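Long-range contacts in aggregative adherence fimbrial subunit AggA (Escherichia coli O104:H4 str. C227-11, PDB 4PH8), which forms, as the major subunit, aggregative adherence fimbriae of type I, whose subunits join by donor-strand complementation, and probably binds host fibronectin: residues G50-L55 with K96-L101; N62-Q67 with A110-N115; Q74-N79 with T118-P123. All coordinates share one frame; numbering follows the deposited sequence.

Contact 1: G50-L55 with K96-L101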
ATOM      1  N   GLY A  50       2.588 -13.184  15.911  1.00 20.58           N
ATOM      2  CA  GLY A  50       3.169 -13.576  14.619  1.00 26.83           C
ATOM      3  C   GLY A  50       2.465 -13.061  13.367  1.00 24.80           C
ATOM      4  O   GLY A  50       2.591 -13.649  12.285  1.00 30.98           O
ATOM      5  N   ALA A  51       1.749 -11.953  13.499  1.00 17.03           N
ATOM      6  CA  ALA A  51       0.935 -11.396  12.411  1.00 15.96           C
ATOM      7  C   ALA A  51       1.748 -11.021  11.196  1.00 13.82           C
ATOM      8  O   ALA A  51       2.865 -10.531  11.321  1.00 15.11           O
ATOM      9  CB  ALA A  51       0.224 -10.138  12.900  1.00 17.92           C
ATOM     10  N   LYS A  52       1.133 -11.187  10.029  1.00 13.03           N
ATOM     11  CA  LYS A  52       1.733 -10.839   8.763  1.00 13.81           C
ATOM     12  C   LYS A  52       0.829  -9.789   8.158  1.00 12.58           C
ATOM     13  O   LYS A  52      -0.383  -9.978   8.083  1.00 16.52           O
ATOM     14  CB  LYS A  52       1.836 -12.092   7.866  1.00 17.19           C
ATOM     15  CG  LYS A  52       2.219 -11.825   6.411  1.00 21.11           C
ATOM     16  CD  LYS A  52       2.112 -13.070   5.535  1.00 24.88           C
ATOM     17  CE  LYS A  52       3.045 -14.173   5.999  1.00 29.86           C
ATOM     18  NZ  LYS A  52       2.958 -15.342   5.079  1.00 36.35           N
ATOM     19  N   VAL A  53       1.418  -8.677   7.735  1.00 11.36           N
ATOM     20  CA  VAL A  53       0.649  -7.624   7.116  1.00 12.41           C
ATOM     21  C   VAL A  53       0.899  -7.596   5.623  1.00 12.76           C
ATOM     22  O   VAL A  53       1.918  -8.089   5.136  1.00 14.15           O
ATOM     23  CB  VAL A  53       0.893  -6.248   7.755  1.00 13.00           C
ATOM     24  CG1 VAL A  53       0.339  -6.215   9.161  1.00 13.70           C
ATOM     25  CG2 VAL A  53       2.367  -5.855   7.740  1.00 13.66           C
ATOM     26  N   TRP A  54      -0.068  -7.030   4.906  1.00 14.51           N
ATOM     27  CA  TRP A  54      -0.097  -7.030   3.460  1.00 14.95           C
ATOM     28  C   TRP A  54      -0.482  -5.662   2.953  1.00 13.90           C
ATOM     29  O   TRP A  54      -1.214  -4.921   3.620  1.00 12.66           O
ATOM     30  CB  TRP A  54      -1.147  -8.010   2.944  1.00 15.81           C
ATOM     31  CG  TRP A  54      -0.896  -9.425   3.295  1.00 16.56           C
ATOM     32  CD1 TRP A  54      -1.171 -10.037   4.478  1.00 18.78           C
ATOM     33  CD2 TRP A  54      -0.346 -10.427   2.438  1.00 18.00           C
ATOM     34  NE1 TRP A  54      -0.813 -11.370   4.419  1.00 21.29           N
ATOM     35  CE2 TRP A  54      -0.305 -11.633   3.176  1.00 18.95           C
ATOM     36  CE3 TRP A  54       0.125 -10.422   1.123  1.00 18.39           C
ATOM     37  CZ2 TRP A  54       0.195 -12.819   2.640  1.00 20.99           C
ATOM     38  CZ3 TRP A  54       0.621 -11.601   0.589  1.00 20.17           C
ATOM     39  CH2 TRP A  54       0.650 -12.785   1.355  1.00 21.60           C
ATOM     40  N   LEU A  55      -0.003  -5.374   1.749  1.00 12.84           N
ATOM     41  CA  LEU A  55      -0.322  -4.175   1.028  1.00 14.18           C
ATOM     42  C   LEU A  55      -0.393  -4.525  -0.445  1.00 13.46           C
ATOM     43  O   LEU A  55       0.456  -5.260  -0.956  1.00 14.11           O
ATOM     44  CB  LEU A  55       0.778  -3.161   1.289  1.00 17.17           C
ATOM     45  CG  LEU A  55       0.646  -1.709   0.947  1.00 17.52           C
ATOM     46  CD1 LEU A  55      -0.637  -1.093   1.499  1.00 15.43           C
ATOM     47  CD2 LEU A  55       1.858  -0.988   1.518  1.00 16.10           C
ATOM     48  N   LYS A  96       2.089  -7.775  -5.025  1.00 18.17           N
ATOM     49  CA  LYS A  96       1.496  -7.826  -3.684  1.00 17.58           C
ATOM     50  C   LYS A  96       2.617  -7.979  -2.650  1.00 14.73           C
ATOM     51  O   LYS A  96       3.571  -8.718  -2.856  1.00 15.47           O
ATOM     52  CB  LYS A  96       0.467  -8.947  -3.580  1.00 19.15           C
ATOM     53  CG  LYS A  96      -0.149  -9.128  -2.209  1.00 19.39           C
ATOM     54  CD  LYS A  96      -1.293 -10.132  -2.239  1.00 22.10           C
ATOM     55  CE  LYS A  96      -2.547  -9.550  -2.853  1.00 22.56           C
ATOM     56  NZ  LYS A  96      -3.580 -10.614  -3.017  1.00 27.93           N
ATOM     57  N   ILE A  97       2.512  -7.240  -1.550  1.00 13.82           N
ATOM     58  CA  ILE A  97       3.580  -7.165  -0.562  1.00 12.58           C
ATOM     59  C   ILE A  97       3.126  -7.758   0.750  1.00 12.70           C
ATOM     60  O   ILE A  97       1.999  -7.516   1.161  1.00 14.32           O
ATOM     61  CB  ILE A  97       3.914  -5.686  -0.293  1.00 11.93           C
ATOM     62  CG1 ILE A  97       4.178  -4.959  -1.616  1.00 12.82           C
ATOM     63  CG2 ILE A  97       5.077  -5.563   0.685  1.00 11.08           C
ATOM     64  CD1 ILE A  97       3.899  -3.466  -1.540  1.00 13.60           C
ATOM     65  N   TYR A  98       4.008  -8.489   1.425  1.00 11.94           N
ATOM     66  CA  TYR A  98       3.741  -8.921   2.781  1.00 13.88           C
ATOM     67  C   TYR A  98       4.952  -8.710   3.654  1.00 12.47           C
ATOM     68  O   TYR A  98       6.077  -8.512   3.170  1.00 13.89           O
ATOM     69  CB  TYR A  98       3.326 -10.402   2.824  1.00 16.12           C
ATOM     70  CG  TYR A  98       4.388 -11.346   2.325  1.00 17.25           C
ATOM     71  CD1 TYR A  98       4.474 -11.664   0.977  1.00 17.05           C
ATOM     72  CD2 TYR A  98       5.307 -11.912   3.196  1.00 18.97           C
ATOM     73  CE1 TYR A  98       5.453 -12.515   0.505  1.00 19.80           C
ATOM     74  CE2 TYR A  98       6.302 -12.757   2.731  1.00 20.75           C
ATOM     75  CZ  TYR A  98       6.360 -13.061   1.392  1.00 22.36           C
ATOM     76  OH  TYR A  98       7.343 -13.910   0.933  1.00 31.33           O
ATOM     77  N   LYS A  99       4.711  -8.756   4.951  1.00 11.10           N
ATOM     78  CA  LYS A  99       5.784  -8.693   5.932  1.00 12.40           C
ATOM     79  C   LYS A  99       5.342  -9.314   7.232  1.00 13.04           C
ATOM     80  O   LYS A  99       4.302  -8.946   7.754  1.00 13.36           O
ATOM     81  CB  LYS A  99       6.186  -7.261   6.179  1.00 11.52           C
ATOM     82  CG  LYS A  99       7.367  -7.105   7.123  1.00 13.75           C
ATOM     83  CD  LYS A  99       7.801  -5.640   7.166  1.00 12.08           C
ATOM     84  CE  LYS A  99       8.979  -5.411   8.097  1.00 11.87           C
ATOM     85  NZ  LYS A  99       9.526  -4.030   7.996  1.00 12.13           N
ATOM     86  N   LYS A 100       6.148 -10.241   7.746  1.00 15.10           N
ATOM     87  CA  LYS A 100       5.963 -10.777   9.077  1.00 17.03           C
ATOM     88  C   LYS A 100       6.570  -9.763  10.045  1.00 16.23           C
ATOM     89  O   LYS A 100       7.776  -9.548  10.067  1.00 17.76           O
ATOM     90  CB  LYS A 100       6.635 -12.160   9.185  1.00 21.21           C
ATOM     91  CG  LYS A 100       6.866 -12.680  10.594  1.00 28.54           C
ATOM     92  CD  LYS A 100       5.574 -12.932  11.350  1.00 35.86           C
ATOM     93  CE  LYS A 100       5.725 -14.108  12.312  1.00 42.23           C
ATOM     94  NZ  LYS A 100       5.296 -15.398  11.709  1.00 48.97           N
ATOM     95  N   LEU A 101       5.719  -9.125  10.828  1.00 13.61           N
ATOM     96  CA  LEU A 101       6.160  -8.093  11.753  1.00 13.28           C
ATOM     97  C   LEU A 101       6.809  -8.709  12.986  1.00 15.91           C
ATOM     98  O   LEU A 101       6.508  -9.846  13.351  1.00 18.65           O
ATOM     99  CB  LEU A 101       4.970  -7.233  12.158  1.00 12.98           C
ATOM    100  CG  LEU A 101       4.268  -6.511  10.998  1.00 12.69           C
ATOM    101  CD1 LEU A 101       3.114  -5.700  11.565  1.00 15.03           C
ATOM    102  CD2 LEU A 101       5.226  -5.616  10.216  1.00 13.81           C
TER
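The indole of W54 carries CB of Y98 on one face: this methylene stands 3.5 Å from the centroid of the six-membered ring and only 7° off its normal, a CH-pi contact. At the indole's edge, near its plane, comes the aliphatic part of K96, whose CG lies 3.6 Å from CE3 of W54. The phenol of Y98 and the indole meet obliquely, their planes 46° apart. The backbone pairing sets CB of Y98 over the indole, and chi1 of 62° turns the phenol away from W54. K52 extends the row on this face, its CD 4.0 Å from CB of Y98. Lysines suit the places beside W54 and Y98, K52 within the row and K96 flanking it, because their methylenes pack on the aromatic residues while the charged ends can remain polar-solvated or, for K96, make a cation-pi contact with W56.

On the reverse face V53, L55 and I97 are buried, and the flanking L101 joins them, its CD1 meeting CG1 of V53 at 3.7 Å. K99 also enters this side, but its NZ is satisfied by a salt bridge to D83 and hydrogen bonds to F107 O and N105.

V53 and K99 form an antiparallel hydrogen-bonded pair (V53 N to K99 O 2.9 Å), as do L55 and I97; K52-K100 and W54-Y98 are non-hydrogen-bonded pairs. A longer bond, 3.2 Å, runs from L101 N to A51 O. Just ahead, G50 closes the preceding helix in a Schellman motif; its positive phi suits glycine. Because W54 also pairs through its backbone with A133, strand 52-68 is an interior strand here. This is the regular antiparallel ladder of an immunoglobulin-like fimbrial beta sandwich, one face partly exposed and the other turned to the core.

Contact 2: N62-Q67 with A110-N115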
ATOM      1  N   ASN A  62      -1.240  -6.652  -9.012  1.00 18.71           N
ATOM      2  CA  ASN A  62      -1.432  -5.868  -7.782  1.00 18.01           C
ATOM      3  C   ASN A  62      -0.583  -4.607  -7.721  1.00 17.40           C
ATOM      4  O   ASN A  62      -0.333  -4.062  -6.640  1.00 17.25           O
ATOM      5  CB  ASN A  62      -1.251  -6.763  -6.572  1.00 18.82           C
ATOM      6  CG  ASN A  62      -2.299  -7.861  -6.527  1.00 20.37           C
ATOM      7  OD1 ASN A  62      -3.503  -7.589  -6.525  1.00 24.37           O
ATOM      8  ND2 ASN A  62      -1.855  -9.100  -6.505  1.00 19.55           N
ATOM      9  N   LYS A  63      -0.209  -4.094  -8.891  1.00 19.00           N
ATOM     10  CA  LYS A  63       0.502  -2.821  -8.966  1.00 19.34           C
ATOM     11  C   LYS A  63      -0.438  -1.676  -8.566  1.00 17.78           C
ATOM     12  O   LYS A  63      -1.653  -1.822  -8.536  1.00 18.83           O
ATOM     13  CB  LYS A  63       1.138  -2.610 -10.347  1.00 22.01           C
ATOM     14  CG  LYS A  63       2.332  -3.520 -10.557  1.00 24.10           C
ATOM     15  CD  LYS A  63       3.003  -3.387 -11.915  1.00 28.23           C
ATOM     16  CE  LYS A  63       4.000  -4.526 -12.099  1.00 34.87           C
ATOM     17  NZ  LYS A  63       4.650  -4.538 -13.436  1.00 38.99           N
ATOM     18  N   TRP A  64       0.141  -0.555  -8.179  1.00 18.15           N
ATOM     19  CA  TRP A  64      -0.649   0.555  -7.677  1.00 18.17           C
ATOM     20  C   TRP A  64      -1.080   1.421  -8.841  1.00 21.06           C
ATOM     21  O   TRP A  64      -0.278   1.704  -9.706  1.00 22.14           O
ATOM     22  CB  TRP A  64       0.199   1.365  -6.701  1.00 16.35           C
ATOM     23  CG  TRP A  64       0.679   0.599  -5.486  1.00 15.17           C
ATOM     24  CD1 TRP A  64       0.665  -0.753  -5.282  1.00 14.21           C
ATOM     25  CD2 TRP A  64       1.286   1.169  -4.321  1.00 13.53           C
ATOM     26  NE1 TRP A  64       1.208  -1.060  -4.050  1.00 14.27           N
ATOM     27  CE2 TRP A  64       1.592   0.105  -3.438  1.00 12.89           C
ATOM     28  CE3 TRP A  64       1.578   2.477  -3.926  1.00 15.30           C
ATOM     29  CZ2 TRP A  64       2.191   0.310  -2.196  1.00 13.05           C
ATOM     30  CZ3 TRP A  64       2.173   2.682  -2.682  1.00 12.60           C
ATOM     31  CH2 TRP A  64       2.479   1.591  -1.833  1.00 12.11           C
ATOM     32  N   VAL A  65      -2.355   1.816  -8.876  1.00 22.38           N
ATOM     33  CA  VAL A  65      -2.888   2.573 -10.024  1.00 23.84           C
ATOM     34  C   VAL A  65      -3.311   3.984  -9.613  1.00 24.63           C
ATOM     35  O   VAL A  65      -4.213   4.163  -8.806  1.00 24.45           O
ATOM     36  CB  VAL A  65      -4.072   1.840 -10.683  1.00 27.56           C
ATOM     37  CG1 VAL A  65      -4.578   2.605 -11.903  1.00 31.17           C
ATOM     38  CG2 VAL A  65      -3.667   0.423 -11.062  1.00 28.17           C
ATOM     39  N   LEU A  66      -2.640   4.978 -10.180  1.00 26.30           N
ATOM     40  CA  LEU A  66      -3.045   6.364 -10.016  1.00 25.34           C
ATOM     41  C   LEU A  66      -4.002   6.690 -11.163  1.00 29.40           C
ATOM     42  O   LEU A  66      -3.584   6.777 -12.323  1.00 33.14           O
ATOM     43  CB  LEU A  66      -1.826   7.283 -10.029  1.00 19.86           C
ATOM     44  CG  LEU A  66      -2.071   8.747  -9.635  1.00 27.61           C
ATOM     45  CD1 LEU A  66      -2.503   8.906  -8.182  1.00 28.95           C
ATOM     46  CD2 LEU A  66      -0.825   9.577  -9.882  1.00 30.88           C
ATOM     47  N   GLN A  67      -5.275   6.885 -10.815  1.00 29.29           N
ATOM     48  CA  GLN A  67      -6.396   6.842 -11.770  1.00 31.31           C
ATOM     49  C   GLN A  67      -7.110   8.191 -11.873  1.00 35.80           C
ATOM     50  O   GLN A  67      -7.541   8.748 -10.861  1.00 33.73           O
ATOM     51  CB  GLN A  67      -7.390   5.762 -11.306  1.00 34.29           C
ATOM     52  CG  GLN A  67      -8.699   5.684 -12.078  1.00 36.78           C
ATOM     53  CD  GLN A  67      -8.517   5.083 -13.456  1.00 38.33           C
ATOM     54  OE1 GLN A  67      -8.154   3.913 -13.583  1.00 38.56           O
ATOM     55  NE2 GLN A  67      -8.761   5.878 -14.497  1.00 39.82           N
ATOM     56  N   ALA A 110       5.962   0.961   2.121  1.00 10.68           N
ATOM     57  CA  ALA A 110       6.090   0.869   0.672  1.00  9.60           C
ATOM     58  C   ALA A 110       5.808   2.217   0.043  1.00 10.66           C
ATOM     59  O   ALA A 110       5.060   3.048   0.588  1.00 10.46           O
ATOM     60  CB  ALA A 110       5.150  -0.168   0.096  1.00 10.07           C
ATOM     61  N   SER A 111       6.413   2.416  -1.117  1.00 11.98           N
ATOM     62  CA  SER A 111       6.226   3.645  -1.876  1.00 12.97           C
ATOM     63  C   SER A 111       6.220   3.448  -3.394  1.00 13.48           C
ATOM     64  O   SER A 111       6.681   2.435  -3.920  1.00 14.12           O
ATOM     65  CB  SER A 111       7.303   4.645  -1.494  1.00 13.78           C
ATOM     66  OG  SER A 111       8.567   4.233  -1.966  1.00 16.48           O
ATOM     67  N   VAL A 112       5.621   4.417  -4.081  1.00 16.00           N
ATOM     68  CA  VAL A 112       5.712   4.517  -5.532  1.00 15.99           C
ATOM     69  C   VAL A 112       6.067   5.948  -5.866  1.00 18.58           C
ATOM     70  O   VAL A 112       6.037   6.833  -4.999  1.00 15.47           O
ATOM     71  CB  VAL A 112       4.405   4.109  -6.256  1.00 16.88           C
ATOM     72  CG1 VAL A 112       4.132   2.620  -6.087  1.00 17.79           C
ATOM     73  CG2 VAL A 112       3.206   4.960  -5.817  1.00 17.59           C
ATOM     74  N   SER A 113       6.397   6.176  -7.129  1.00 21.81           N
ATOM     75  CA  SER A 113       6.732   7.513  -7.591  1.00 22.08           C
ATOM     76  C   SER A 113       6.215   7.734  -8.998  1.00 24.56           C
ATOM     77  O   SER A 113       6.234   6.815  -9.834  1.00 24.02           O
ATOM     78  CB  SER A 113       8.246   7.716  -7.553  1.00 24.61           C
ATOM     79  OG  SER A 113       8.576   9.055  -7.892  1.00 32.93           O
ATOM     80  N   VAL A 114       5.716   8.939  -9.243  1.00 27.20           N
ATOM     81  CA  VAL A 114       5.393   9.370 -10.593  1.00 26.39           C
ATOM     82  C   VAL A 114       6.494  10.332 -11.031  1.00 27.78           C
ATOM     83  O   VAL A 114       6.771  11.323 -10.352  1.00 31.27           O
ATOM     84  CB  VAL A 114       4.006  10.047 -10.695  1.00 29.63           C
ATOM     85  CG1 VAL A 114       3.837  10.710 -12.064  1.00 30.67           C
ATOM     86  CG2 VAL A 114       2.897   9.034 -10.465  1.00 32.36           C
ATOM     87  N   ASN A 115       7.123  10.004 -12.157  1.00 30.87           N
ATOM     88  CA  ASN A 115       8.132  10.853 -12.788  1.00 35.32           C
ATOM     89  C   ASN A 115       7.468  11.594 -13.944  1.00 34.58           C
ATOM     90  O   ASN A 115       7.178  10.987 -14.985  1.00 33.66           O
ATOM     91  CB  ASN A 115       9.290   9.991 -13.308  1.00 40.14           C
ATOM     92  CG  ASN A 115      10.461  10.806 -13.833  1.00 42.18           C
ATOM     93  OD1 ASN A 115      10.484  12.045 -13.772  1.00 40.63           O
ATOM     94  ND2 ASN A 115      11.458  10.099 -14.355  1.00 42.34           N
TER
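Strands 64-67 and 110-114 approach no closer than 9.4 Å between their axes and run at 42° to one another, a spacing that rules out backbone ladders and leaves the meeting to side chains from the two layers of the sandwich. W64 spans most of the gap. Its CG stands anti to the carbonyl carbon, beside the backbone N (chi1 -61°), and this sends the benzene half of the indole along strand 110-114. V112 meets that half at the CE3 corner with both methyls: CG1 is 3.3 Å away, a tight fit, and CG2 3.5 Å. Farther along, CH2 of W64 reaches CB of A110 at 3.7 Å. A single methyl suits that place, since the far end of so large a ring already fills the layer. Two residues further along each strand from W64 and V112, L66 crosses V114 at about a right angle, with CD2 of the leucine 3.8 Å from CG2 of the valine; here two branched aliphatic chains fill the next stretch of the interior.

Around them M128 and L130 pack on W64, Y126 and M128 on L66, and L78 on V112. No hydrogen bond or charge pair crosses this buried contact, so its direct hold comes from dispersion and the exclusion of water, while strand 75-82, paired through its backbone with both strands, ties them together.

Contact 3: Q74-N79 with T118-P123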
ATOM      1  N   GLN A  74      -7.047   7.090 -18.629  1.00 39.68           N
ATOM      2  CA  GLN A  74      -5.931   7.877 -18.107  1.00 33.80           C
ATOM      3  C   GLN A  74      -5.544   7.393 -16.709  1.00 35.47           C
ATOM      4  O   GLN A  74      -6.254   7.639 -15.727  1.00 31.98           O
ATOM      5  CB  GLN A  74      -6.300   9.353 -18.047  1.00 36.96           C
ATOM      6  CG  GLN A  74      -5.281  10.285 -17.421  1.00 37.03           C
ATOM      7  CD  GLN A  74      -3.915  10.187 -18.054  1.00 33.92           C
ATOM      8  OE1 GLN A  74      -3.785  10.236 -19.275  1.00 43.09           O
ATOM      9  NE2 GLN A  74      -2.881  10.056 -17.219  1.00 31.16           N
ATOM     10  N   LYS A  75      -4.402   6.727 -16.625  1.00 32.16           N
ATOM     11  CA  LYS A  75      -3.970   6.131 -15.373  1.00 28.87           C
ATOM     12  C   LYS A  75      -2.508   5.775 -15.461  1.00 32.15           C
ATOM     13  O   LYS A  75      -1.977   5.615 -16.553  1.00 38.89           O
ATOM     14  CB  LYS A  75      -4.802   4.883 -15.068  1.00 31.99           C
ATOM     15  CG  LYS A  75      -4.776   3.818 -16.160  1.00 32.89           C
ATOM     16  CD  LYS A  75      -5.451   2.530 -15.712  1.00 35.65           C
ATOM     17  CE  LYS A  75      -6.858   2.378 -16.268  1.00 38.07           C
ATOM     18  NZ  LYS A  75      -7.374   0.997 -16.020  1.00 37.86           N
ATOM     19  N   TYR A  76      -1.848   5.645 -14.314  1.00 33.72           N
ATOM     20  CA  TYR A  76      -0.484   5.131 -14.310  1.00 30.40           C
ATOM     21  C   TYR A  76      -0.387   3.976 -13.357  1.00 28.30           C
ATOM     22  O   TYR A  76      -0.818   4.068 -12.213  1.00 29.56           O
ATOM     23  CB  TYR A  76       0.543   6.222 -14.019  1.00 30.25           C
ATOM     24  CG  TYR A  76       0.733   7.140 -15.211  1.00 33.93           C
ATOM     25  CD1 TYR A  76       1.107   6.630 -16.466  1.00 38.91           C
ATOM     26  CD2 TYR A  76       0.518   8.508 -15.098  1.00 33.93           C
ATOM     27  CE1 TYR A  76       1.254   7.465 -17.567  1.00 37.09           C
ATOM     28  CE2 TYR A  76       0.666   9.345 -16.185  1.00 36.91           C
ATOM     29  CZ  TYR A  76       1.036   8.824 -17.417  1.00 39.42           C
ATOM     30  OH  TYR A  76       1.188   9.680 -18.497  1.00 56.06           O
ATOM     31  N   THR A  77       0.118   2.871 -13.884  1.00 28.55           N
ATOM     32  CA  THR A  77       0.314   1.660 -13.120  1.00 26.86           C
ATOM     33  C   THR A  77       1.733   1.720 -12.591  1.00 24.97           C
ATOM     34  O   THR A  77       2.685   1.844 -13.358  1.00 24.76           O
ATOM     35  CB  THR A  77       0.091   0.440 -14.026  1.00 32.73           C
ATOM     36  OG1 THR A  77      -1.229   0.514 -14.583  1.00 40.69           O
ATOM     37  CG2 THR A  77       0.247  -0.855 -13.258  1.00 35.70           C
ATOM     38  N   LEU A  78       1.865   1.655 -11.271  1.00 21.92           N
ATOM     39  CA  LEU A  78       3.125   1.957 -10.601  1.00 21.41           C
ATOM     40  C   LEU A  78       3.632   0.740  -9.844  1.00 18.58           C
ATOM     41  O   LEU A  78       2.872   0.049  -9.153  1.00 21.19           O
ATOM     42  CB  LEU A  78       2.942   3.150  -9.656  1.00 20.39           C
ATOM     43  CG  LEU A  78       2.387   4.431 -10.298  1.00 20.22           C
ATOM     44  CD1 LEU A  78       2.068   5.480  -9.255  1.00 23.09           C
ATOM     45  CD2 LEU A  78       3.380   4.989 -11.307  1.00 23.84           C
ATOM     46  N   ASN A  79       4.918   0.471  -9.996  1.00 19.19           N
ATOM     47  CA  ASN A  79       5.544  -0.650  -9.310  1.00 18.09           C
ATOM     48  C   ASN A  79       6.101  -0.184  -7.964  1.00 16.52           C
ATOM     49  O   ASN A  79       6.908   0.750  -7.917  1.00 18.00           O
ATOM     50  CB  ASN A  79       6.664  -1.224 -10.156  1.00 23.63           C
ATOM     51  CG  ASN A  79       7.121  -2.588  -9.670  1.00 27.84           C
ATOM     52  OD1 ASN A  79       6.333  -3.391  -9.155  1.00 34.46           O
ATOM     53  ND2 ASN A  79       8.391  -2.866  -9.855  1.00 36.05           N
ATOM     54  N   THR A 118       8.889  11.101 -17.648  1.00 52.87           N
ATOM     55  CA  THR A 118       8.577   9.914 -18.449  1.00 48.33           C
ATOM     56  C   THR A 118       7.087   9.558 -18.458  1.00 49.84           C
ATOM     57  O   THR A 118       6.653   8.717 -19.250  1.00 53.85           O
ATOM     58  CB  THR A 118       9.375   8.696 -17.954  1.00 50.38           C
ATOM     59  OG1 THR A 118       9.088   8.467 -16.569  1.00 53.06           O
ATOM     60  CG2 THR A 118      10.877   8.929 -18.133  1.00 51.79           C
ATOM     61  N   GLN A 119       6.311  10.196 -17.582  1.00 50.27           N
ATOM     62  CA  GLN A 119       4.884   9.914 -17.434  1.00 44.87           C
ATOM     63  C   GLN A 119       4.148  11.240 -17.409  1.00 43.63           C
ATOM     64  O   GLN A 119       4.165  11.935 -16.400  1.00 45.56           O
ATOM     65  CB  GLN A 119       4.628   9.138 -16.134  1.00 46.98           C
ATOM     66  CG  GLN A 119       5.255   7.742 -16.109  1.00 45.61           C
ATOM     67  CD  GLN A 119       5.526   7.224 -14.704  1.00 45.89           C
ATOM     68  OE1 GLN A 119       6.098   7.927 -13.865  1.00 39.88           O
ATOM     69  NE2 GLN A 119       5.129   5.978 -14.444  1.00 46.93           N
ATOM     70  N   VAL A 120       3.518  11.592 -18.527  1.00 43.41           N
ATOM     71  CA  VAL A 120       2.938  12.930 -18.697  1.00 44.82           C
ATOM     72  C   VAL A 120       1.815  13.257 -17.703  1.00 39.80           C
ATOM     73  O   VAL A 120       0.924  12.444 -17.434  1.00 42.81           O
ATOM     74  CB  VAL A 120       2.456  13.175 -20.149  1.00 42.96           C
ATOM     75  CG1 VAL A 120       1.249  12.307 -20.495  1.00 45.78           C
ATOM     76  CG2 VAL A 120       2.137  14.648 -20.369  1.00 45.98           C
ATOM     77  N   LEU A 121       1.873  14.489 -17.204  1.00 48.32           N
ATOM     78  CA  LEU A 121       0.988  14.993 -16.165  1.00 50.50           C
ATOM     79  C   LEU A 121      -0.208  15.720 -16.804  1.00 49.06           C
ATOM     80  O   LEU A 121      -0.030  16.713 -17.506  1.00 56.57           O
ATOM     81  CB  LEU A 121       1.782  15.959 -15.279  1.00 55.02           C
ATOM     82  CG  LEU A 121       1.714  15.827 -13.758  1.00 58.88           C
ATOM     83  CD1 LEU A 121       1.988  14.401 -13.287  1.00 56.17           C
ATOM     84  CD2 LEU A 121       2.716  16.799 -13.146  1.00 61.19           C
ATOM     85  N   ILE A 122      -1.412  15.204 -16.563  1.00 49.64           N
ATOM     86  CA  ILE A 122      -2.656  15.794 -17.055  1.00 50.21           C
ATOM     87  C   ILE A 122      -3.402  16.461 -15.898  1.00 51.46           C
ATOM     88  O   ILE A 122      -3.537  15.857 -14.829  1.00 55.51           O
ATOM     89  CB  ILE A 122      -3.574  14.706 -17.653  1.00 58.29           C
ATOM     90  CG1 ILE A 122      -2.783  13.769 -18.584  1.00 59.25           C
ATOM     91  CG2 ILE A 122      -4.766  15.330 -18.367  1.00 57.81           C
ATOM     92  CD1 ILE A 122      -1.972  14.472 -19.657  1.00 58.80           C
ATOM     93  N   PRO A 123      -3.901  17.699 -16.096  1.00 51.70           N
ATOM     94  CA  PRO A 123      -4.642  18.345 -15.004  1.00 47.00           C
ATOM     95  C   PRO A 123      -5.889  17.562 -14.574  1.00 51.27           C
ATOM     96  O   PRO A 123      -6.459  16.814 -15.375  1.00 56.80           O
ATOM     97  CB  PRO A 123      -5.025  19.716 -15.589  1.00 46.88           C
ATOM     98  CG  PRO A 123      -4.073  19.938 -16.720  1.00 48.22           C
ATOM     99  CD  PRO A 123      -3.824  18.572 -17.286  1.00 47.36           C
TER
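Y76 and Q119 form the tight centre of a contact at one end of the immunoglobulin-like sandwich, where the loop 118-123, leading from strand 108-114 to strand 124-138, covers strand 75-78. The two side chains run antiparallel past one another, and CB of Q119 sits over one face of the phenol, 3.9 Å from its centroid and 14° off the normal. Glutamine serves well here, with methylenes for the ring and an amide for the loop: its OE1 accepts a hydrogen bond from N115 N, which holds the side chain in place. Its NE2 lies 3.7 Å from CD2 of L78, a leucine otherwise packed on V112 and V114.

Toward Q74 the contact becomes looser and more open to solvent. The amide of Q74, folded back by a bend at chi2 (54°), merely crosses I122, with OE1 3.7 Å from CG1 and no hydrogen bond between the two. V120 is itself exposed, yet its CG1 comes within 3.3 Å of OH of Y76. A tyrosine suits this place because it can meet the loop in two ways: its ring face takes CB of Q119, and its hydroxyl reaches the next residue's carbonyl. That group, OH of Y76, donates a 3.0 Å hydrogen bond to O of V120, in the carbonyl plane and on a lone pair.

In the fold
The three contacts follow one another along the sandwich. Contacts 2 and 3 are close neighbours, their centres about 9 Å apart, and strands 52-68 and 75-82 join them: W64 O lies 2.7 Å from L78 N and L66 O 2.9 Å from Y76 N, both probable hydrogen bonds. Contact 1 lies on the other side of the chain's centre, about 19 Å from contact 2 and 28 Å from contact 3 between centres. It still meets contact 2 in the core, where CD2 of L55 packs 3.7 Å from CB of A110. Contacts 1 and 3 do not touch, their nearest atoms being about 7 Å apart; they are related through strand 52-68, which carries one side of contact 1 and pairs with strand 75-82 of contact 3.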